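Local coordinates for CymD (Pseudomonas putida, PDB 6Z34), which forms a FadL-family outer membrane channel for monoaromatic hydrocarbons, which are taken up during biodegradation by lateral diffusion, at residues I25-M30 against T38-G43; E129-L134 against S204-R209; F4-V9 against G356-Q361. All coordinates share one frame; numbering follows the deposited sequence.

Interaction 3 opens first along the chain, at 4-9, and closes last, at 356-361 on strand 351-362, so its loop encloses both other contacts. Interaction 1 closes a short loop of seven intervening residues within the N-terminal region before strand 43-58. Interaction 2 follows in series and joins the start of strand 131-146 to the loop that interrupts strand 198-229. None of them cross. Interactions 1 and 3 touch, Gln-28 CB lying 3.3 Å from Val-9 O, so the segments 4-9 and 25-30 are in direct contact. Interaction 2 sits on the other side of the chain's centre, its own centre about 37 Å from that of interaction 1.

Interaction 1: I25-M30 against T38-G43; sequences IGAQGM and TQMQEG
Met-40 reaches the backbone of Gly-26 and Ala-27 through three torsions: CG lies anti to its own carbonyl carbon (chi1 -58°), the chain runs on straight at chi2, and a bend at chi3 (79°) turns the terminal methyl over the opposite segment. The thioether settles on one face of the Gly-26–Ala-27 peptide group. Met-40 SD stands almost directly above the peptide, 3.8 Å from Gly-26 C and equally far from Ala-27 N. Met-40 CE approaches from the same side, 3.7 Å from Ala-27 N, and grazes the one side chain it meets here, Ala-27 CB, at 4.4 Å. The evidence therefore points to van der Waals packing of a thioether on a flat backbone group. That group is held in place by the 3-10 turn it begins: Gly-29 N donates to Gly-26 O at 2.9 Å, and Met-30 N to Ala-27 O at 3.1 Å. In FadL-family channels the residues ahead of the first barrel strand form a hatch inside the barrel, and the two segments lead up to strand 43-58, the second ending on its first residue, consistent with that region. Strand 80-91 backs the contact, since Val-88 touches the side chains of both Ala-27 and Met-40, while Arg-90 NE bonds to Met-40 O. Gly-26 takes backbone angles (phi 87°) at which a side chain would run into the carbonyl oxygen of Ile-25, so glycine suits this turn irrespective of Met-40. Its amide is fixed by Asn-24 OD1, and Asn-24 also touches the Met-40 side chain.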
loop_
_atom_site.group_PDB
_atom_site.type_symbol
_atom_site.label_atom_id
_atom_site.label_comp_id
_atom_site.label_asym_id
_atom_site.label_seq_id
_atom_site.Cartn_x
_atom_site.Cartn_y
_atom_site.Cartn_z
ATOM N N ILE A 25 -6.215 13.831 -10.007
ATOM C CA ILE A 25 -5.480 12.648 -10.436
ATOM C C ILE A 25 -6.460 11.654 -11.049
ATOM O O ILE A 25 -6.094 10.512 -11.361
ATOM C CB ILE A 25 -4.687 12.009 -9.279
ATOM C CG1 ILE A 25 -5.598 11.572 -8.129
ATOM C CG2 ILE A 25 -3.572 12.929 -8.781
ATOM C CD1 ILE A 25 -4.934 10.457 -7.238
ATOM N N GLY A 26 -7.712 12.085 -11.224
ATOM C CA GLY A 26 -8.737 11.229 -11.789
ATOM C C GLY A 26 -9.440 10.388 -10.732
ATOM O O GLY A 26 -9.491 10.737 -9.547
ATOM N N ALA A 27 -9.980 9.250 -11.175
ATOM C CA ALA A 27 -10.747 8.390 -10.281
ATOM C C ALA A 27 -9.935 7.891 -9.098
ATOM O O ALA A 27 -10.511 7.583 -8.049
ATOM C CB ALA A 27 -11.272 7.175 -11.042
ATOM N N GLN A 28 -8.613 7.780 -9.244
ATOM C CA GLN A 28 -7.776 7.363 -8.125
ATOM C C GLN A 28 -7.873 8.301 -6.930
ATOM O O GLN A 28 -7.430 7.922 -5.837
ATOM C CB GLN A 28 -6.330 7.236 -8.593
ATOM C CG GLN A 28 -6.139 6.085 -9.568
ATOM C CD GLN A 28 -6.431 6.480 -10.996
ATOM O OE1 GLN A 28 -7.065 7.515 -11.254
ATOM N NE2 GLN A 28 -5.979 5.663 -11.937
ATOM N N GLY A 29 -8.478 9.491 -7.089
ATOM C CA GLY A 29 -8.695 10.358 -5.944
ATOM C C GLY A 29 -9.455 9.668 -4.827
ATOM O O GLY A 29 -9.278 10.000 -3.653
ATOM N N MET A 30 -10.311 8.709 -5.173
ATOM C CA MET A 30 -10.938 7.793 -4.223
ATOM C C MET A 30 -9.961 7.297 -3.155
ATOM O O MET A 30 -10.337 7.080 -1.992
ATOM C CB MET A 30 -11.510 6.578 -4.978
ATOM C CG MET A 30 -12.962 6.687 -5.312
ATOM S SD MET A 30 -13.704 5.284 -6.170
ATOM C CE MET A 30 -12.570 4.997 -7.507
ATOM N N THR A 38 -14.477 16.031 -7.459
ATOM C CA THR A 38 -15.303 17.099 -8.028
ATOM C C THR A 38 -14.631 17.800 -9.206
ATOM O O THR A 38 -15.322 18.508 -9.945
ATOM C CB THR A 38 -15.711 18.133 -6.958
ATOM O OG1 THR A 38 -14.557 18.777 -6.393
ATOM C CG2 THR A 38 -16.503 17.468 -5.867
ATOM N N GLN A 39 -13.324 17.596 -9.418
ATOM C CA GLN A 39 -12.619 18.136 -10.585
ATOM C C GLN A 39 -12.944 17.370 -11.871
ATOM O O GLN A 39 -12.733 17.902 -12.965
ATOM C CB GLN A 39 -11.103 18.093 -10.352
ATOM C CG GLN A 39 -10.431 19.404 -9.999
ATOM C CD GLN A 39 -10.753 19.862 -8.601
ATOM O OE1 GLN A 39 -10.178 19.366 -7.627
ATOM N NE2 GLN A 39 -11.669 20.825 -8.487
ATOM N N MET A 40 -13.430 16.132 -11.775
ATOM C CA MET A 40 -13.729 15.373 -12.985
ATOM C C MET A 40 -14.984 15.901 -13.666
ATOM O O MET A 40 -15.887 16.425 -13.015
ATOM C CB MET A 40 -13.922 13.888 -12.666
ATOM C CG MET A 40 -12.705 13.259 -11.979
ATOM S SD MET A 40 -13.023 11.559 -11.494
ATOM C CE MET A 40 -12.811 10.749 -13.080
ATOM N N GLN A 41 -15.034 15.734 -14.992
ATOM C CA GLN A 41 -16.193 16.142 -15.778
ATOM C C GLN A 41 -17.419 15.319 -15.402
ATOM O O GLN A 41 -17.317 14.186 -14.925
ATOM C CB GLN A 41 -15.917 15.998 -17.280
ATOM C CG GLN A 41 -14.750 16.828 -17.795
ATOM C CD GLN A 41 -15.197 18.186 -18.307
ATOM O OE1 GLN A 41 -15.867 18.281 -19.336
ATOM N NE2 GLN A 41 -14.834 19.244 -17.587
ATOM N N GLU A 42 -18.589 15.911 -15.619
ATOM C CA GLU A 42 -19.849 15.221 -15.405
ATOM C C GLU A 42 -19.977 14.072 -16.394
ATOM O O GLU A 42 -19.505 14.152 -17.534
ATOM C CB GLU A 42 -21.020 16.188 -15.559
ATOM C CG GLU A 42 -20.982 17.361 -14.596
ATOM C CD GLU A 42 -22.250 18.214 -14.633
ATOM O OE1 GLU A 42 -22.576 18.758 -15.707
ATOM O OE2 GLU A 42 -22.918 18.350 -13.585
ATOM N N GLY A 43 -20.601 12.982 -15.935
ATOM C CA GLY A 43 -20.800 11.767 -16.693
ATOM C C GLY A 43 -20.360 10.559 -15.877
ATOM O O GLY A 43 -20.313 10.598 -14.643
#

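Interaction 2: E129-L134 against S204-R209; sequences ENYSRL and SADNHR
Tyr-131 and Asp-206 carry the one hydrogen bond from strand 131-146 to the break in strand 198-229, two strands of the FadL-family beta-barrel that are not direct neighbours: strand 151-171 pairs with both and lies between them. Tyr-131 OH donates to Asp-206 OD2 at 2.4 Å, so short that the exact length is doubtful. The carboxylate oxygen comes to the edge of the phenol ring, near its plane, and the two side chains cross at about a right angle with their planes 43° apart. The ring is swung there by chi1 of 72°, which sets CG between the backbone N and the carbonyl carbon. A phenylalanine here would lack the hydroxyl, and Asp-206 OD2 would probably be left without its donor from the 131-146 strand. Within the segment, Asp-206 OD1 accepts a weak bond from His-208 N at 3.4 Å; the backbone bond from Arg-209 N to Asp-206 O is weak as well.

Charge enters through Arg-133, extended from CG to NE. Its strongest polar partner is Asp-104, salt-bridged through NH2, while Arg-133 NH1 stays 5.9 Å from Asp-206 OD1, near enough perhaps to favour the ionised carboxylate slightly. The remaining contacts are van der Waals in length. The hydroxyl Tyr-131 OH has Arg-209 CD 4.3 Å away, and the guanidinium of Arg-133 runs nearly parallel to the imidazole of His-208, with 17° between their planes. There the contact is with the edge of the imidazole: Arg-133 NH1 lies near the ring plane, 3.8 Å from His-208 NE2.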
loop_
_atom_site.group_PDB
_atom_site.type_symbol
_atom_site.label_atom_id
_atom_site.label_comp_id
_atom_site.label_asym_id
_atom_site.label_seq_id
_atom_site.Cartn_x
_atom_site.Cartn_y
_atom_site.Cartn_z
ATOM N N GLU A 129 14.138 -18.844 3.437
ATOM C CA GLU A 129 14.360 -17.420 3.629
ATOM C C GLU A 129 13.349 -16.835 4.613
ATOM O O GLU A 129 12.263 -17.381 4.832
ATOM C CB GLU A 129 14.247 -16.677 2.297
ATOM C CG GLU A 129 15.553 -16.432 1.580
ATOM C CD GLU A 129 15.508 -15.170 0.743
ATOM O OE1 GLU A 129 14.395 -14.758 0.341
ATOM O OE2 GLU A 129 16.585 -14.595 0.483
ATOM N N ASN A 130 13.707 -15.692 5.191
ATOM C CA ASN A 130 12.753 -14.890 5.945
ATOM C C ASN A 130 12.107 -13.888 5.001
ATOM O O ASN A 130 12.799 -13.060 4.399
ATOM C CB ASN A 130 13.425 -14.175 7.110
ATOM C CG ASN A 130 13.676 -15.102 8.272
ATOM O OD1 ASN A 130 12.958 -15.082 9.270
ATOM N ND2 ASN A 130 14.683 -15.949 8.133
ATOM N N TYR A 131 10.787 -13.961 4.869
ATOM C CA TYR A 131 10.106 -13.091 3.931
ATOM C C TYR A 131 8.668 -12.894 4.363
ATOM O O TYR A 131 8.104 -13.671 5.135
ATOM C CB TYR A 131 10.139 -13.650 2.510
ATOM C CG TYR A 131 9.242 -14.853 2.341
ATOM C CD1 TYR A 131 9.644 -16.116 2.778
ATOM C CD2 TYR A 131 7.988 -14.730 1.762
ATOM C CE1 TYR A 131 8.823 -17.215 2.627
ATOM C CE2 TYR A 131 7.164 -15.822 1.611
ATOM C CZ TYR A 131 7.582 -17.058 2.044
ATOM O OH TYR A 131 6.748 -18.139 1.887
ATOM N N SER A 132 8.080 -11.833 3.836
ATOM C CA SER A 132 6.666 -11.576 4.040
ATOM C C SER A 132 6.140 -10.929 2.775
ATOM O O SER A 132 6.649 -9.885 2.361
ATOM C CB SER A 132 6.446 -10.677 5.244
ATOM O OG SER A 132 5.070 -10.586 5.541
ATOM N N ARG A 133 5.157 -11.561 2.148
ATOM C CA ARG A 133 4.428 -10.966 1.040
ATOM C C ARG A 133 3.089 -10.468 1.556
ATOM O O ARG A 133 2.337 -11.228 2.175
ATOM C CB ARG A 133 4.217 -11.966 -0.100
ATOM C CG ARG A 133 3.452 -11.390 -1.305
ATOM C CD ARG A 133 2.891 -12.498 -2.202
ATOM N NE ARG A 133 2.154 -11.973 -3.356
ATOM C CZ ARG A 133 1.353 -12.700 -4.138
ATOM N NH1 ARG A 133 1.167 -13.994 -3.894
ATOM N NH2 ARG A 133 0.727 -12.133 -5.161
ATOM N N LEU A 134 2.795 -9.201 1.282
ATOM C CA LEU A 134 1.593 -8.539 1.761
ATOM C C LEU A 134 0.734 -8.179 0.557
ATOM O O LEU A 134 1.182 -7.471 -0.352
ATOM C CB LEU A 134 1.952 -7.291 2.570
ATOM C CG LEU A 134 0.856 -6.289 2.922
ATOM C CD1 LEU A 134 -0.168 -6.948 3.828
ATOM C CD2 LEU A 134 1.467 -5.062 3.585
ATOM N N SER A 204 6.219 -21.583 7.976
ATOM C CA SER A 204 5.927 -21.398 6.563
ATOM C C SER A 204 4.424 -21.231 6.409
ATOM O O SER A 204 3.655 -22.037 6.942
ATOM C CB SER A 204 6.424 -22.597 5.740
ATOM O OG SER A 204 6.068 -22.460 4.377
ATOM N N ALA A 205 3.998 -20.178 5.696
ATOM C CA ALA A 205 2.557 -19.931 5.590
ATOM C C ALA A 205 2.323 -19.244 4.245
ATOM O O ALA A 205 2.201 -18.019 4.143
ATOM C CB ALA A 205 2.033 -19.105 6.764
ATOM N N ASP A 206 2.243 -20.064 3.200
ATOM C CA ASP A 206 2.335 -19.601 1.822
ATOM C C ASP A 206 1.345 -20.367 0.951
ATOM O O ASP A 206 1.432 -21.599 0.857
ATOM C CB ASP A 206 3.764 -19.788 1.308
ATOM C CG ASP A 206 4.136 -18.799 0.228
ATOM O OD1 ASP A 206 3.229 -18.202 -0.381
ATOM O OD2 ASP A 206 5.345 -18.624 -0.017
ATOM N N ASN A 207 0.418 -19.627 0.316
ATOM C CA ASN A 207 -0.490 -20.177 -0.695
ATOM C C ASN A 207 0.251 -20.934 -1.790
ATOM O O ASN A 207 -0.264 -21.928 -2.320
ATOM C CB ASN A 207 -1.305 -19.048 -1.360
ATOM C CG ASN A 207 -2.468 -18.555 -0.506
ATOM O OD1 ASN A 207 -2.424 -17.452 0.045
ATOM N ND2 ASN A 207 -3.525 -19.362 -0.412
ATOM N N HIS A 208 1.441 -20.466 -2.164
ATOM C CA HIS A 208 2.142 -21.007 -3.319
ATOM C C HIS A 208 2.998 -22.226 -3.005
ATOM O O HIS A 208 3.391 -22.938 -3.935
ATOM C CB HIS A 208 3.018 -19.924 -3.950
ATOM C CG HIS A 208 2.261 -18.988 -4.835
ATOM N ND1 HIS A 208 1.488 -19.426 -5.889
ATOM C CD2 HIS A 208 2.139 -17.640 -4.812
ATOM C CE1 HIS A 208 0.929 -18.387 -6.483
ATOM N NE2 HIS A 208 1.309 -17.291 -5.849
ATOM N N ARG A 209 3.296 -22.488 -1.731
ATOM C CA ARG A 209 4.105 -23.643 -1.363
ATOM C C ARG A 209 3.288 -24.771 -0.744
ATOM O O ARG A 209 3.749 -25.915 -0.733
ATOM C CB ARG A 209 5.233 -23.220 -0.402
ATOM C CG ARG A 209 6.197 -22.177 -0.993
ATOM C CD ARG A 209 7.408 -21.905 -0.110
ATOM N NE ARG A 209 8.240 -23.089 0.106
ATOM C CZ ARG A 209 9.324 -23.395 -0.606
ATOM N NH1 ARG A 209 10.017 -24.494 -0.328
ATOM N NH2 ARG A 209 9.717 -22.608 -1.597
#

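Interaction 3: F4-V9 against G356-Q361; sequences FNLVGV and GVHYAQ
His-358 projects from strand 351-362 toward Leu-6 and Val-7, and its side chain accounts for everything the strand contributes to this contact. From CB, which leaves the strand in the direction of the N-terminal segment, CG runs anti to the backbone N (chi1 177°) and carries the imidazole straight out from the strand. The ring opens at CG, with ND1 and CD2 on its two sides, and Val-7 CA lies over one of its faces. On the CD2 side, His-358 CD2 is 4.2 Å from Leu-6 CD1. CE1 and NE2 form the far end, where His-358 NE2 is 4.1 Å from Leu-6 CD1. His-358 CE1 also lies near Leu-6 O, but that oxygen is modelled too close to CD2 and NE2 for its exact position to be trusted, so its nearness supports no bond. Less affected are the van der Waals contact of Leu-6 CD1 with CD2 and NE2 of the ring and the placing of Val-7 CA over one face. Leu-6 presents its methyl with CG anti to the backbone N (chi1 -174°), and its side chain crosses the histidine at a slant. The barrel wall frames the imidazole, with Val-338 and Ser-340 of strand 336-347 and Ser-380 of strand 378-388 touching the His-358 side chain; Ser-340 touches Leu-6 too. An N-terminal loop making a buried contact with the strands of the wall fits the FadL fold, in which the N-terminal region occupies the interior of the beta-barrel.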
loop_
_atom_site.group_PDB
_atom_site.type_symbol
_atom_site.label_atom_id
_atom_site.label_comp_id
_atom_site.label_asym_id
_atom_site.label_seq_id
_atom_site.Cartn_x
_atom_site.Cartn_y
_atom_site.Cartn_z
ATOM N N PHE A 4 0.404 0.987 -0.369
ATOM C CA PHE A 4 1.490 0.812 -1.328
ATOM C C PHE A 4 2.793 1.347 -0.744
ATOM O O PHE A 4 3.133 1.100 0.418
ATOM C CB PHE A 4 1.191 1.568 -2.629
ATOM C CG PHE A 4 0.706 0.707 -3.765
ATOM C CD1 PHE A 4 -0.649 0.559 -4.000
ATOM C CD2 PHE A 4 1.602 0.093 -4.633
ATOM C CE1 PHE A 4 -1.106 -0.206 -5.054
ATOM C CE2 PHE A 4 1.149 -0.680 -5.694
ATOM C CZ PHE A 4 -0.207 -0.830 -5.903
ATOM N N ASN A 5 3.530 2.077 -1.572
ATOM C CA ASN A 5 4.559 3.010 -1.136
ATOM C C ASN A 5 4.289 4.278 -1.928
ATOM O O ASN A 5 4.500 4.295 -3.145
ATOM C CB ASN A 5 5.967 2.472 -1.400
ATOM C CG ASN A 5 6.109 1.847 -2.782
ATOM O OD1 ASN A 5 6.121 0.624 -2.921
ATOM N ND2 ASN A 5 6.222 2.682 -3.806
ATOM N N LEU A 6 3.787 5.322 -1.258
ATOM C CA LEU A 6 3.298 6.507 -1.965
ATOM C C LEU A 6 4.349 7.022 -2.936
ATOM O O LEU A 6 5.025 8.019 -2.687
ATOM C CB LEU A 6 2.871 7.604 -0.988
ATOM C CG LEU A 6 2.179 8.945 -1.370
ATOM C CD1 LEU A 6 3.084 10.010 -2.028
ATOM C CD2 LEU A 6 0.864 8.736 -2.158
ATOM N N VAL A 7 4.545 6.259 -4.013
ATOM C CA VAL A 7 4.846 6.835 -5.316
ATOM C C VAL A 7 3.573 7.386 -5.928
ATOM O O VAL A 7 3.620 8.011 -6.993
ATOM C CB VAL A 7 5.575 5.766 -6.165
ATOM C CG1 VAL A 7 5.833 6.230 -7.601
ATOM C CG2 VAL A 7 6.905 5.405 -5.505
ATOM N N GLY A 8 2.440 7.224 -5.247
ATOM C CA GLY A 8 1.158 7.766 -5.671
ATOM C C GLY A 8 0.148 6.668 -5.964
ATOM O O GLY A 8 0.406 5.477 -5.774
ATOM N N VAL A 9 -1.027 7.090 -6.427
ATOM C CA VAL A 9 -2.096 6.175 -6.825
ATOM C C VAL A 9 -2.462 6.452 -8.280
ATOM O O VAL A 9 -3.070 7.490 -8.592
ATOM C CB VAL A 9 -3.331 6.305 -5.929
ATOM C CG1 VAL A 9 -4.294 5.169 -6.234
ATOM C CG2 VAL A 9 -2.931 6.286 -4.469
ATOM N N GLY A 356 8.243 13.883 -12.048
ATOM C CA GLY A 356 8.118 14.078 -10.616
ATOM C C GLY A 356 9.308 13.570 -9.836
ATOM O O GLY A 356 10.112 12.773 -10.331
ATOM N N VAL A 357 9.400 14.042 -8.592
ATOM C CA VAL A 357 10.415 13.615 -7.644
ATOM C C VAL A 357 9.724 13.245 -6.343
ATOM O O VAL A 357 8.801 13.934 -5.894
ATOM C CB VAL A 357 11.469 14.712 -7.398
ATOM C CG1 VAL A 357 12.491 14.243 -6.389
ATOM C CG2 VAL A 357 12.157 15.080 -8.686
ATOM N N HIS A 358 10.197 12.175 -5.720
ATOM C CA HIS A 358 9.611 11.647 -4.502
ATOM C C HIS A 358 10.720 11.437 -3.474
ATOM O O HIS A 358 11.787 10.915 -3.813
ATOM C CB HIS A 358 8.882 10.353 -4.842
ATOM C CG HIS A 358 8.295 9.657 -3.666
ATOM N ND1 HIS A 358 8.941 8.633 -3.011
ATOM C CD2 HIS A 358 7.119 9.836 -3.027
ATOM C CE1 HIS A 358 8.186 8.210 -2.015
ATOM N NE2 HIS A 358 7.071 8.917 -2.008
ATOM N N TYR A 359 10.482 11.860 -2.229
ATOM C CA TYR A 359 11.487 11.761 -1.166
ATOM C C TYR A 359 10.796 11.379 0.135
ATOM O O TYR A 359 9.984 12.147 0.669
ATOM C CB TYR A 359 12.258 13.071 -0.999
ATOM C CG TYR A 359 13.273 13.087 0.137
ATOM C CD1 TYR A 359 12.884 13.350 1.453
ATOM C CD2 TYR A 359 14.620 12.864 -0.107
ATOM C CE1 TYR A 359 13.803 13.381 2.480
ATOM C CE2 TYR A 359 15.544 12.889 0.920
ATOM C CZ TYR A 359 15.129 13.144 2.206
ATOM O OH TYR A 359 16.057 13.159 3.218
ATOM N N ALA A 360 11.139 10.205 0.657
ATOM C CA ALA A 360 10.576 9.678 1.891
ATOM C C ALA A 360 11.687 9.489 2.918
ATOM O O ALA A 360 12.783 9.025 2.588
ATOM C CB ALA A 360 9.858 8.359 1.640
ATOM N N GLN A 361 11.407 9.859 4.161
ATOM C CA GLN A 361 12.416 9.825 5.209
ATOM C C GLN A 361 11.719 9.753 6.558
ATOM O O GLN A 361 10.617 10.281 6.728
ATOM C CB GLN A 361 13.321 11.060 5.137
ATOM C CG GLN A 361 14.269 11.229 6.298
ATOM C CD GLN A 361 15.304 10.133 6.345
ATOM O OE1 GLN A 361 15.049 9.033 6.841
ATOM N NE2 GLN A 361 16.482 10.423 5.810
#